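Local coordinates for protein activated BY transcription factor SSRB (Salmonella enterica, PDB 2WNW) that belongs to glycosyl hydrolase family 30, with a parallel TIM barrel joined to a beta-sandwich domain, and is known as SrfJ, at residues C296-Q306 and N346-Y354; G50-F60 and L333-P341. All coordinates share one frame; numbering follows the deposited sequence.

Interaction 1 of 2, residues C296-Q306 and N346-Y354; sequences CVPMESDAGSQ and NLCEAPIQY. With PO4 (phosphate ion), chain D.
The M299 side chain lies over the backbone of C348 and E349, its CG 3.7 Å from the carbonyl carbon C of C348. A bend at chi2 (-66°) folds the chain back, placing SD 3.7 Å from CA of E349. There SD also receives a weak hydrogen bond from NE2 of Q353, 3.5 Å away, although that amide has its stronger partner in the carbonyl of N336. The backbones are pinned beside this sulfur by one nearly straight bond, E349 N to V297 O at 2.9 Å. E349 has CG anti to its own backbone N (chi1 -171°) and then runs out extended, side by side with V297, whose CG2 comes to 3.5 Å from the carboxylate OE1. The other oxygen, OE2, takes a proton from a water that itself accepts from E300 N, a bridge matched by a second water between V297 N and E349 O. Next to this polar strip the thiols of C296 and C348 pack at 3.7 Å SG to SG, too far for a disulfide. The contact thus joins the loop leading from barrel strand 289-294 into helix 305-322, against which V297 packs, to the loop entering strand 352-355.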
ATOM      1  N   CYS A 296      15.676 -15.285  -0.402  1.00 13.32           N
ATOM      2  CA  CYS A 296      17.085 -15.219  -0.031  1.00 14.07           C
ATOM      3  C   CYS A 296      17.766 -14.202  -0.936  1.00 14.90           C
ATOM      4  O   CYS A 296      17.163 -13.703  -1.892  1.00 13.42           O
ATOM      5  CB  CYS A 296      17.767 -16.589  -0.183  1.00 13.37           C
ATOM      6  SG  CYS A 296      18.029 -17.153  -1.895  1.00 17.71           S
ATOM      7  N   VAL A 297      19.017 -13.888  -0.621  1.00 14.86           N
ATOM      8  CA  VAL A 297      19.796 -12.948  -1.410  1.00 16.11           C
ATOM      9  C   VAL A 297      21.083 -13.658  -1.813  1.00 17.26           C
ATOM     10  O   VAL A 297      21.521 -14.591  -1.141  1.00 16.42           O
ATOM     11  CB  VAL A 297      20.146 -11.669  -0.599  1.00 15.61           C
ATOM     12  CG1 VAL A 297      18.868 -10.904  -0.255  1.00 16.35           C
ATOM     13  CG2 VAL A 297      20.897 -12.040   0.673  1.00 14.74           C
ATOM     14  N   PRO A 298      21.701 -13.234  -2.920  1.00 18.99           N
ATOM     15  CA  PRO A 298      22.943 -13.872  -3.367  1.00 20.24           C
ATOM     16  C   PRO A 298      24.158 -13.443  -2.554  1.00 21.24           C
ATOM     17  O   PRO A 298      24.088 -12.497  -1.761  1.00 19.79           O
ATOM     18  CB  PRO A 298      23.045 -13.425  -4.822  1.00 20.96           C
ATOM     19  CG  PRO A 298      22.476 -12.035  -4.765  1.00 22.84           C
ATOM     20  CD  PRO A 298      21.247 -12.220  -3.890  1.00 19.34           C
ATOM     21  N   MET A 299      25.268 -14.154  -2.741  1.00 20.85           N
ATOM     22  CA  MET A 299      26.506 -13.813  -2.057  1.00 20.72           C
ATOM     23  C   MET A 299      27.091 -12.651  -2.852  1.00 21.98           C
ATOM     24  O   MET A 299      27.230 -12.736  -4.070  1.00 19.54           O
ATOM     25  CB  MET A 299      27.485 -14.992  -2.072  1.00 22.40           C
ATOM     26  CG  MET A 299      27.137 -16.121  -1.120  1.00 22.43           C
ATOM     27  SD  MET A 299      27.253 -15.623   0.602  1.00 25.24           S
ATOM     28  CE  MET A 299      29.052 -15.505   0.811  1.00 22.77           C
ATOM     29  N   GLU A 300      27.410 -11.561  -2.164  1.00 21.32           N
ATOM     30  CA  GLU A 300      27.969 -10.378  -2.810  1.00 21.07           C
ATOM     31  C   GLU A 300      29.061  -9.817  -1.913  1.00 21.48           C
ATOM     32  O   GLU A 300      28.891  -9.723  -0.700  1.00 22.30           O
ATOM     33  CB  GLU A 300      26.858  -9.354  -3.052  1.00 21.30           C
ATOM     34  CG  GLU A 300      25.760  -9.900  -3.957  1.00 23.33           C
ATOM     35  CD  GLU A 300      24.604  -8.941  -4.144  1.00 27.00           C
ATOM     36  OE1 GLU A 300      23.896  -8.659  -3.156  1.00 26.98           O
ATOM     37  OE2 GLU A 300      24.404  -8.471  -5.283  1.00 28.93           O
ATOM     38  N   SER A 301      30.181  -9.436  -2.511  1.00 21.86           N
ATOM     39  CA  SER A 301      31.319  -8.956  -1.743  1.00 23.54           C
ATOM     40  C   SER A 301      31.581  -7.458  -1.708  1.00 23.61           C
ATOM     41  O   SER A 301      32.478  -7.015  -0.992  1.00 23.16           O
ATOM     42  CB  SER A 301      32.583  -9.661  -2.235  1.00 24.73           C
ATOM     43  OG  SER A 301      32.754  -9.453  -3.628  1.00 26.98           O
ATOM     44  N   ASP A 302      30.820  -6.678  -2.464  1.00 22.25           N
ATOM     45  CA  ASP A 302      31.045  -5.238  -2.480  1.00 22.62           C
ATOM     46  C   ASP A 302      30.652  -4.565  -1.161  1.00 22.18           C
ATOM     47  O   ASP A 302      29.928  -5.138  -0.344  1.00 21.46           O
ATOM     48  CB  ASP A 302      30.299  -4.604  -3.652  1.00 22.03           C
ATOM     49  CG  ASP A 302      28.812  -4.803  -3.561  1.00 23.71           C
ATOM     50  OD1 ASP A 302      28.347  -5.952  -3.688  1.00 20.17           O
ATOM     51  OD2 ASP A 302      28.113  -3.794  -3.353  1.00 24.03           O
ATOM     52  N   ALA A 303      31.141  -3.344  -0.965  1.00 22.58           N
ATOM     53  CA  ALA A 303      30.894  -2.583   0.256  1.00 21.36           C
ATOM     54  C   ALA A 303      29.439  -2.488   0.703  1.00 21.42           C
ATOM     55  O   ALA A 303      29.140  -2.659   1.884  1.00 21.97           O
ATOM     56  CB  ALA A 303      31.486  -1.174   0.115  1.00 21.01           C
ATOM     57  N   GLY A 304      28.533  -2.219  -0.230  1.00 20.64           N
ATOM     58  CA  GLY A 304      27.134  -2.083   0.136  1.00 20.71           C
ATOM     59  C   GLY A 304      26.292  -3.345   0.198  1.00 19.97           C
ATOM     60  O   GLY A 304      25.095  -3.262   0.454  1.00 19.04           O
ATOM     61  N   SER A 305      26.897  -4.509  -0.014  1.00 20.43           N
ATOM     62  CA  SER A 305      26.133  -5.757   0.005  1.00 20.57           C
ATOM     63  C   SER A 305      25.306  -6.004   1.268  1.00 18.58           C
ATOM     64  O   SER A 305      24.113  -6.297   1.177  1.00 16.98           O
ATOM     65  CB  SER A 305      27.056  -6.953  -0.250  1.00 21.87           C
ATOM     66  OG  SER A 305      28.112  -7.005   0.689  1.00 27.30           O
ATOM     67  N   GLN A 306      25.916  -5.892   2.445  1.00 17.58           N
ATOM     68  CA  GLN A 306      25.165  -6.132   3.671  1.00 17.46           C
ATOM     69  C   GLN A 306      23.980  -5.185   3.849  1.00 17.86           C
ATOM     70  O   GLN A 306      22.902  -5.612   4.273  1.00 16.89           O
ATOM     71  CB  GLN A 306      26.084  -6.063   4.893  1.00 17.73           C
ATOM     72  CG  GLN A 306      26.995  -7.280   5.025  1.00 18.02           C
ATOM     73  CD  GLN A 306      26.218  -8.589   4.946  1.00 21.59           C
ATOM     74  OE1 GLN A 306      26.445  -9.411   4.052  1.00 23.18           O
ATOM     75  NE2 GLN A 306      25.290  -8.782   5.875  1.00 16.72           N
ATOM     76  N   ASN A 346      24.405 -22.906  -7.270  1.00 22.09           N
ATOM     77  CA  ASN A 346      23.557 -21.749  -7.001  1.00 22.05           C
ATOM     78  C   ASN A 346      23.780 -21.260  -5.569  1.00 22.59           C
ATOM     79  O   ASN A 346      22.883 -21.341  -4.726  1.00 22.61           O
ATOM     80  CB  ASN A 346      22.086 -22.127  -7.211  1.00 21.81           C
ATOM     81  CG  ASN A 346      21.144 -20.974  -6.937  1.00 24.56           C
ATOM     82  OD1 ASN A 346      21.400 -19.846  -7.351  1.00 22.22           O
ATOM     83  ND2 ASN A 346      20.041 -21.253  -6.245  1.00 21.78           N
ATOM     84  N   LEU A 347      24.984 -20.753  -5.306  1.00 20.76           N
ATOM     85  CA  LEU A 347      25.359 -20.265  -3.978  1.00 19.47           C
ATOM     86  C   LEU A 347      24.556 -19.033  -3.563  1.00 19.78           C
ATOM     87  O   LEU A 347      24.329 -18.129  -4.368  1.00 19.06           O
ATOM     88  CB  LEU A 347      26.857 -19.940  -3.955  1.00 21.09           C
ATOM     89  CG  LEU A 347      27.790 -21.072  -4.409  1.00 20.82           C
ATOM     90  CD1 LEU A 347      29.230 -20.575  -4.438  1.00 22.50           C
ATOM     91  CD2 LEU A 347      27.653 -22.263  -3.471  1.00 22.07           C
ATOM     92  N   CYS A 348      24.140 -19.001  -2.300  1.00 17.55           N
ATOM     93  CA  CYS A 348      23.351 -17.891  -1.767  1.00 18.11           C
ATOM     94  C   CYS A 348      23.777 -17.567  -0.344  1.00 17.56           C
ATOM     95  O   CYS A 348      24.427 -18.369   0.319  1.00 16.78           O
ATOM     96  CB  CYS A 348      21.859 -18.248  -1.733  1.00 18.25           C
ATOM     97  SG  CYS A 348      21.082 -18.659  -3.315  1.00 21.68           S
ATOM     98  N   GLU A 349      23.403 -16.386   0.130  1.00 17.52           N
ATOM     99  CA  GLU A 349      23.720 -16.018   1.503  1.00 18.52           C
ATOM    100  C   GLU A 349      22.622 -16.601   2.399  1.00 17.13           C
ATOM    101  O   GLU A 349      21.517 -16.882   1.931  1.00 17.60           O
ATOM    102  CB  GLU A 349      23.745 -14.494   1.651  1.00 18.65           C
ATOM    103  CG  GLU A 349      24.276 -14.006   2.988  1.00 20.23           C
ATOM    104  CD  GLU A 349      24.162 -12.501   3.146  1.00 21.56           C
ATOM    105  OE1 GLU A 349      23.050 -12.010   3.434  1.00 22.73           O
ATOM    106  OE2 GLU A 349      25.188 -11.809   2.970  1.00 24.16           O
ATOM    107  N   ALA A 350      22.944 -16.810   3.672  1.00 17.96           N
ATOM    108  CA  ALA A 350      21.984 -17.298   4.662  1.00 16.73           C
ATOM    109  C   ALA A 350      22.231 -16.374   5.852  1.00 17.32           C
ATOM    110  O   ALA A 350      23.357 -15.907   6.048  1.00 18.42           O
ATOM    111  CB  ALA A 350      22.268 -18.756   5.037  1.00 18.26           C
ATOM    112  N   PRO A 351      21.193 -16.083   6.653  1.00 16.32           N
ATOM    113  CA  PRO A 351      21.386 -15.190   7.803  1.00 17.14           C
ATOM    114  C   PRO A 351      22.548 -15.582   8.704  1.00 18.86           C
ATOM    115  O   PRO A 351      23.169 -14.726   9.332  1.00 19.72           O
ATOM    116  CB  PRO A 351      20.032 -15.238   8.507  1.00 15.29           C
ATOM    117  CG  PRO A 351      19.081 -15.393   7.344  1.00 15.74           C
ATOM    118  CD  PRO A 351      19.775 -16.462   6.515  1.00 14.92           C
ATOM    119  N   ILE A 352      22.827 -16.879   8.780  1.00 19.31           N
ATOM    120  CA  ILE A 352      23.949 -17.356   9.572  1.00 20.61           C
ATOM    121  C   ILE A 352      24.786 -18.262   8.688  1.00 20.20           C
ATOM    122  O   ILE A 352      24.259 -19.127   7.986  1.00 18.72           O
ATOM    123  CB  ILE A 352      23.500 -18.143  10.831  1.00 19.78           C
ATOM    124  CG1 ILE A 352      22.785 -17.204  11.802  1.00 20.66           C
ATOM    125  CG2 ILE A 352      24.719 -18.763  11.522  1.00 21.19           C
ATOM    126  CD1 ILE A 352      22.416 -17.849  13.127  1.00 21.30           C
ATOM    127  N   GLN A 353      26.093 -18.034   8.694  1.00 19.79           N
ATOM    128  CA  GLN A 353      27.002 -18.849   7.910  1.00 20.55           C
ATOM    129  C   GLN A 353      28.081 -19.389   8.833  1.00 22.53           C
ATOM    130  O   GLN A 353      28.422 -18.764   9.840  1.00 22.46           O
ATOM    131  CB  GLN A 353      27.588 -18.033   6.754  1.00 21.68           C
ATOM    132  CG  GLN A 353      26.572 -17.825   5.631  1.00 22.64           C
ATOM    133  CD  GLN A 353      27.098 -16.972   4.496  1.00 26.90           C
ATOM    134  OE1 GLN A 353      27.151 -15.746   4.596  1.00 28.08           O
ATOM    135  NE2 GLN A 353      27.501 -17.621   3.408  1.00 27.14           N
ATOM    136  N   TYR A 354      28.605 -20.560   8.495  1.00 22.51           N
ATOM    137  CA  TYR A 354      29.600 -21.203   9.336  1.00 24.75           C
ATOM    138  C   TYR A 354      30.871 -21.646   8.621  1.00 25.78           C
ATOM    139  O   TYR A 354      30.827 -22.240   7.543  1.00 25.34           O
ATOM    140  CB  TYR A 354      28.946 -22.397  10.043  1.00 24.29           C
ATOM    141  CG  TYR A 354      29.892 -23.236  10.863  1.00 24.10           C
ATOM    142  CD1 TYR A 354      30.331 -24.474  10.401  1.00 23.56           C
ATOM    143  CD2 TYR A 354      30.345 -22.796  12.109  1.00 24.30           C
ATOM    144  CE1 TYR A 354      31.196 -25.260  11.156  1.00 25.24           C
ATOM    145  CE2 TYR A 354      31.213 -23.575  12.873  1.00 24.42           C
ATOM    146  CZ  TYR A 354      31.631 -24.802  12.391  1.00 24.45           C
ATOM    147  OH  TYR A 354      32.482 -25.580  13.141  1.00 26.22           O
TER
HETATM  148  P   PO4 D1447      27.603  -0.841  -3.416  1.00 79.00           P
HETATM  149  O1  PO4 D1447      28.957  -1.408  -3.337  1.00 78.17           O
HETATM  150  O2  PO4 D1447      27.516   0.362  -2.567  1.00 77.72           O
HETATM  151  O3  PO4 D1447      27.291  -0.491  -4.823  1.00 78.42           O
HETATM  152  O4  PO4 D1447      26.646  -1.831  -2.940  1.00 80.15           O
HETATM  153  O   HOH W   1      19.552 -14.790   2.121  1.00 17.08           O
HETATM  154  O   HOH W   2      26.971 -11.531   0.673  1.00 24.89           O

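Interaction 2 of 2, residues G50-F60 and L333-P341; sequences GSFTEGAGVVF and LLLNSEGGP
L333 fits closely against the end of strand 48-51: its CD2 rests on the bare CA of G50 at 3.4 Å, while CD1 comes obliquely to the F52 ring, 3.3 Å from CE2. The backbone N of L333 donates to S51 O at 3.0 Å, in the carbonyl plane and on a lone pair. Helix 54-61 begins just beyond, with T53 as N-cap accepting from A56 N, and its 54-60 part crosses 334-336 at 68°. A56 CB lies 3.3 Å from L334 O, a buried carbonyl with no polar partner. V59, with CG1 anti to the backbone N (chi1 174°), spreads its two methyls: CG1 packs on CG of L334 at 3.7 Å, and CG2 reaches CD of P341 at 3.9 Å. Packing is looser toward the far end, where the N336 side chain comes no nearer to V59 CG2 than 4.2 Å, from its CB, and the turn N336-G339 moves away from the helix toward solvent, E338 being exposed. The chain then returns through a cis peptide to P341, whose ring meets CA of G55. This is the closure of a TIM barrel, in which the first strand and the helix after it meet the chain leaving the eighth strand, 327-330.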
ATOM      1  N   GLY A  50      12.851 -20.190   9.329  1.00 15.53           N
ATOM      2  CA  GLY A  50      13.734 -20.401   8.198  1.00 16.69           C
ATOM      3  C   GLY A  50      13.636 -21.832   7.699  1.00 18.09           C
ATOM      4  O   GLY A  50      12.819 -22.613   8.196  1.00 16.98           O
ATOM      5  N   SER A  51      14.485 -22.199   6.746  1.00 17.11           N
ATOM      6  CA  SER A  51      14.410 -23.537   6.175  1.00 16.46           C
ATOM      7  C   SER A  51      15.531 -24.511   6.488  1.00 17.03           C
ATOM      8  O   SER A  51      16.705 -24.144   6.557  1.00 16.43           O
ATOM      9  CB  SER A  51      14.272 -23.434   4.657  1.00 15.50           C
ATOM     10  OG  SER A  51      13.224 -22.550   4.302  1.00 16.63           O
ATOM     11  N   PHE A  52      15.135 -25.766   6.667  1.00 16.48           N
ATOM     12  CA  PHE A  52      16.058 -26.858   6.919  1.00 18.95           C
ATOM     13  C   PHE A  52      16.262 -27.527   5.561  1.00 19.61           C
ATOM     14  O   PHE A  52      15.297 -27.981   4.946  1.00 20.75           O
ATOM     15  CB  PHE A  52      15.448 -27.903   7.865  1.00 18.74           C
ATOM     16  CG  PHE A  52      15.061 -27.372   9.218  1.00 19.42           C
ATOM     17  CD1 PHE A  52      13.723 -27.312   9.596  1.00 18.30           C
ATOM     18  CD2 PHE A  52      16.033 -26.982  10.131  1.00 20.51           C
ATOM     19  CE1 PHE A  52      13.356 -26.873  10.868  1.00 19.34           C
ATOM     20  CE2 PHE A  52      15.677 -26.540  11.407  1.00 20.30           C
ATOM     21  CZ  PHE A  52      14.337 -26.488  11.774  1.00 21.32           C
ATOM     22  N   THR A  53      17.500 -27.571   5.085  1.00 19.86           N
ATOM     23  CA  THR A  53      17.812 -28.227   3.817  1.00 18.24           C
ATOM     24  C   THR A  53      18.969 -29.176   4.089  1.00 17.90           C
ATOM     25  O   THR A  53      19.621 -29.071   5.126  1.00 17.49           O
ATOM     26  CB  THR A  53      18.268 -27.220   2.740  1.00 18.16           C
ATOM     27  OG1 THR A  53      19.401 -26.487   3.224  1.00 18.09           O
ATOM     28  CG2 THR A  53      17.141 -26.255   2.394  1.00 17.33           C
ATOM     29  N   GLU A  54      19.223 -30.105   3.174  1.00 19.55           N
ATOM     30  CA  GLU A  54      20.335 -31.023   3.369  1.00 19.52           C
ATOM     31  C   GLU A  54      21.612 -30.197   3.510  1.00 19.00           C
ATOM     32  O   GLU A  54      22.489 -30.527   4.307  1.00 19.00           O
ATOM     33  CB  GLU A  54      20.469 -31.992   2.190  1.00 19.06           C
ATOM     34  CG  GLU A  54      21.822 -32.705   2.162  1.00 21.30           C
ATOM     35  CD  GLU A  54      21.824 -33.957   1.311  1.00 21.82           C
ATOM     36  OE1 GLU A  54      21.470 -35.033   1.838  1.00 24.03           O
ATOM     37  OE2 GLU A  54      22.176 -33.863   0.118  1.00 21.29           O
ATOM     38  N   GLY A  55      21.701 -29.115   2.742  1.00 19.31           N
ATOM     39  CA  GLY A  55      22.871 -28.255   2.816  1.00 20.15           C
ATOM     40  C   GLY A  55      23.058 -27.696   4.214  1.00 19.65           C
ATOM     41  O   GLY A  55      24.145 -27.779   4.790  1.00 19.65           O
ATOM     42  N   ALA A  56      21.997 -27.113   4.765  1.00 19.03           N
ATOM     43  CA  ALA A  56      22.061 -26.551   6.108  1.00 18.87           C
ATOM     44  C   ALA A  56      22.376 -27.652   7.121  1.00 19.23           C
ATOM     45  O   ALA A  56      23.132 -27.436   8.066  1.00 18.77           O
ATOM     46  CB  ALA A  56      20.733 -25.875   6.462  1.00 18.93           C
ATOM     47  N   GLY A  57      21.795 -28.832   6.909  1.00 18.81           N
ATOM     48  CA  GLY A  57      22.017 -29.953   7.806  1.00 18.37           C
ATOM     49  C   GLY A  57      23.458 -30.428   7.818  1.00 19.78           C
ATOM     50  O   GLY A  57      24.025 -30.690   8.878  1.00 20.48           O
ATOM     51  N   VAL A  58      24.049 -30.550   6.636  1.00 19.73           N
ATOM     52  CA  VAL A  58      25.436 -30.989   6.516  1.00 21.79           C
ATOM     53  C   VAL A  58      26.367 -29.972   7.175  1.00 21.80           C
ATOM     54  O   VAL A  58      27.343 -30.342   7.832  1.00 22.08           O
ATOM     55  CB  VAL A  58      25.821 -31.184   5.027  1.00 23.76           C
ATOM     56  CG1 VAL A  58      27.331 -31.294   4.875  1.00 27.29           C
ATOM     57  CG2 VAL A  58      25.149 -32.450   4.491  1.00 24.24           C
ATOM     58  N   VAL A  59      26.060 -28.691   7.009  1.00 20.90           N
ATOM     59  CA  VAL A  59      26.871 -27.641   7.617  1.00 20.82           C
ATOM     60  C   VAL A  59      26.713 -27.714   9.132  1.00 20.98           C
ATOM     61  O   VAL A  59      27.690 -27.594   9.876  1.00 21.72           O
ATOM     62  CB  VAL A  59      26.438 -26.247   7.114  1.00 22.01           C
ATOM     63  CG1 VAL A  59      27.187 -25.151   7.868  1.00 18.46           C
ATOM     64  CG2 VAL A  59      26.710 -26.144   5.621  1.00 19.44           C
ATOM     65  N   PHE A  60      25.482 -27.922   9.586  1.00 19.99           N
ATOM     66  CA  PHE A  60      25.201 -28.029  11.014  1.00 21.06           C
ATOM     67  C   PHE A  60      25.969 -29.206  11.620  1.00 21.61           C
ATOM     68  O   PHE A  60      26.573 -29.086  12.686  1.00 22.31           O
ATOM     69  CB  PHE A  60      23.706 -28.246  11.250  1.00 21.62           C
ATOM     70  CG  PHE A  60      23.361 -28.577  12.677  1.00 21.15           C
ATOM     71  CD1 PHE A  60      23.406 -27.599  13.663  1.00 22.01           C
ATOM     72  CD2 PHE A  60      23.000 -29.873  13.036  1.00 21.84           C
ATOM     73  CE1 PHE A  60      23.094 -27.901  14.987  1.00 23.02           C
ATOM     74  CE2 PHE A  60      22.686 -30.189  14.362  1.00 22.72           C
ATOM     75  CZ  PHE A  60      22.732 -29.201  15.337  1.00 23.21           C
ATOM     76  N   LEU A 333      18.481 -21.681   6.629  1.00 17.48           N
ATOM     77  CA  LEU A 333      18.764 -21.098   7.938  1.00 19.06           C
ATOM     78  C   LEU A 333      20.259 -20.887   8.084  1.00 18.72           C
ATOM     79  O   LEU A 333      20.716 -19.934   8.726  1.00 18.00           O
ATOM     80  CB  LEU A 333      18.371 -22.062   9.057  1.00 23.57           C
ATOM     81  CG  LEU A 333      16.933 -22.368   9.437  1.00 26.35           C
ATOM     82  CD1 LEU A 333      16.903 -23.664  10.237  1.00 27.07           C
ATOM     83  CD2 LEU A 333      16.369 -21.222  10.242  1.00 25.91           C
ATOM     84  N   LEU A 334      21.008 -21.805   7.486  1.00 17.86           N
ATOM     85  CA  LEU A 334      22.455 -21.824   7.606  1.00 18.84           C
ATOM     86  C   LEU A 334      23.135 -22.376   6.362  1.00 17.56           C
ATOM     87  O   LEU A 334      22.602 -23.261   5.702  1.00 18.92           O
ATOM     88  CB  LEU A 334      22.804 -22.710   8.808  1.00 18.21           C
ATOM     89  CG  LEU A 334      24.218 -23.262   8.976  1.00 18.59           C
ATOM     90  CD1 LEU A 334      25.114 -22.164   9.516  1.00 17.15           C
ATOM     91  CD2 LEU A 334      24.193 -24.456   9.936  1.00 17.98           C
ATOM     92  N   LEU A 335      24.323 -21.858   6.061  1.00 18.15           N
ATOM     93  CA  LEU A 335      25.104 -22.318   4.916  1.00 16.77           C
ATOM     94  C   LEU A 335      26.584 -22.142   5.244  1.00 17.52           C
ATOM     95  O   LEU A 335      26.924 -21.507   6.243  1.00 18.87           O
ATOM     96  CB  LEU A 335      24.744 -21.517   3.661  1.00 15.65           C
ATOM     97  CG  LEU A 335      23.338 -21.735   3.085  1.00 14.63           C
ATOM     98  CD1 LEU A 335      23.129 -20.815   1.892  1.00 14.70           C
ATOM     99  CD2 LEU A 335      23.169 -23.191   2.662  1.00 14.40           C
ATOM    100  N   ASN A 336      27.469 -22.705   4.428  1.00 19.72           N
ATOM    101  CA  ASN A 336      28.893 -22.546   4.706  1.00 20.77           C
ATOM    102  C   ASN A 336      29.367 -21.161   4.269  1.00 22.22           C
ATOM    103  O   ASN A 336      28.588 -20.373   3.725  1.00 20.77           O
ATOM    104  CB  ASN A 336      29.720 -23.676   4.060  1.00 20.29           C
ATOM    105  CG  ASN A 336      29.651 -23.688   2.544  1.00 20.85           C
ATOM    106  OD1 ASN A 336      29.813 -24.743   1.922  1.00 22.45           O
ATOM    107  ND2 ASN A 336      29.441 -22.531   1.942  1.00 17.40           N
ATOM    108  N   SER A 337      30.635 -20.859   4.526  1.00 23.19           N
ATOM    109  CA  SER A 337      31.199 -19.555   4.197  1.00 24.16           C
ATOM    110  C   SER A 337      30.961 -19.070   2.776  1.00 23.20           C
ATOM    111  O   SER A 337      30.794 -17.873   2.556  1.00 24.07           O
ATOM    112  CB  SER A 337      32.704 -19.550   4.478  1.00 24.35           C
ATOM    113  OG  SER A 337      32.959 -19.879   5.828  1.00 28.86           O
ATOM    114  N   GLU A 338      30.940 -19.982   1.809  1.00 21.90           N
ATOM    115  CA  GLU A 338      30.745 -19.569   0.426  1.00 22.15           C
ATOM    116  C   GLU A 338      29.290 -19.571  -0.035  1.00 21.30           C
ATOM    117  O   GLU A 338      29.003 -19.232  -1.182  1.00 19.83           O
ATOM    118  CB  GLU A 338      31.589 -20.435  -0.516  1.00 25.43           C
ATOM    119  CG  GLU A 338      31.014 -21.808  -0.827  1.00 32.59           C
ATOM    120  CD  GLU A 338      31.873 -22.581  -1.820  1.00 36.65           C
ATOM    121  OE1 GLU A 338      32.319 -21.974  -2.817  1.00 38.61           O
ATOM    122  OE2 GLU A 338      32.094 -23.792  -1.607  1.00 38.47           O
ATOM    123  N   GLY A 339      28.377 -19.948   0.856  1.00 20.14           N
ATOM    124  CA  GLY A 339      26.967 -19.964   0.503  1.00 19.36           C
ATOM    125  C   GLY A 339      26.501 -21.289  -0.068  1.00 18.78           C
ATOM    126  O   GLY A 339      25.542 -21.344  -0.848  1.00 17.23           O
ATOM    127  N   GLY A 340      27.187 -22.358   0.322  1.00 18.17           N
ATOM    128  CA  GLY A 340      26.838 -23.686  -0.152  1.00 18.92           C
ATOM    129  C   GLY A 340      26.635 -24.624   1.019  1.00 18.52           C
ATOM    130  O   GLY A 340      26.566 -24.171   2.162  1.00 16.94           O
ATOM    131  N   PRO A 341      26.572 -25.943   0.780  1.00 19.19           N
ATOM    132  CA  PRO A 341      26.684 -26.602  -0.525  1.00 20.29           C
ATOM    133  C   PRO A 341      25.413 -26.552  -1.372  1.00 20.72           C
ATOM    134  O   PRO A 341      24.303 -26.583  -0.845  1.00 21.70           O
ATOM    135  CB  PRO A 341      27.061 -28.029  -0.146  1.00 20.92           C
ATOM    136  CG  PRO A 341      26.256 -28.239   1.103  1.00 21.61           C
ATOM    137  CD  PRO A 341      26.454 -26.937   1.862  1.00 19.06           C
TER

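Overall arrangement
Strands 332-336 and 352-355 join the two interactions as parallel neighbours in a small sheet: Y354 N probably donates to L335 O at 3.0 Å, and L335 CD1 packs 3.2 Å from C348 O. The centres lie 13 Å apart, and the segments alternate along the chain. The connections around the barrel are thus fastened to one another as well as to the strands they follow. Interaction 2 is a buried contact where the first strand and its helix meet the chain that leaves the last strand, whereas interaction 1 is only partly buried and carries two bridging waters. A glycerol lies about 5 Å from the C348 side chain, and a phosphate sits by G304; both probably come from the crystallisation liquor.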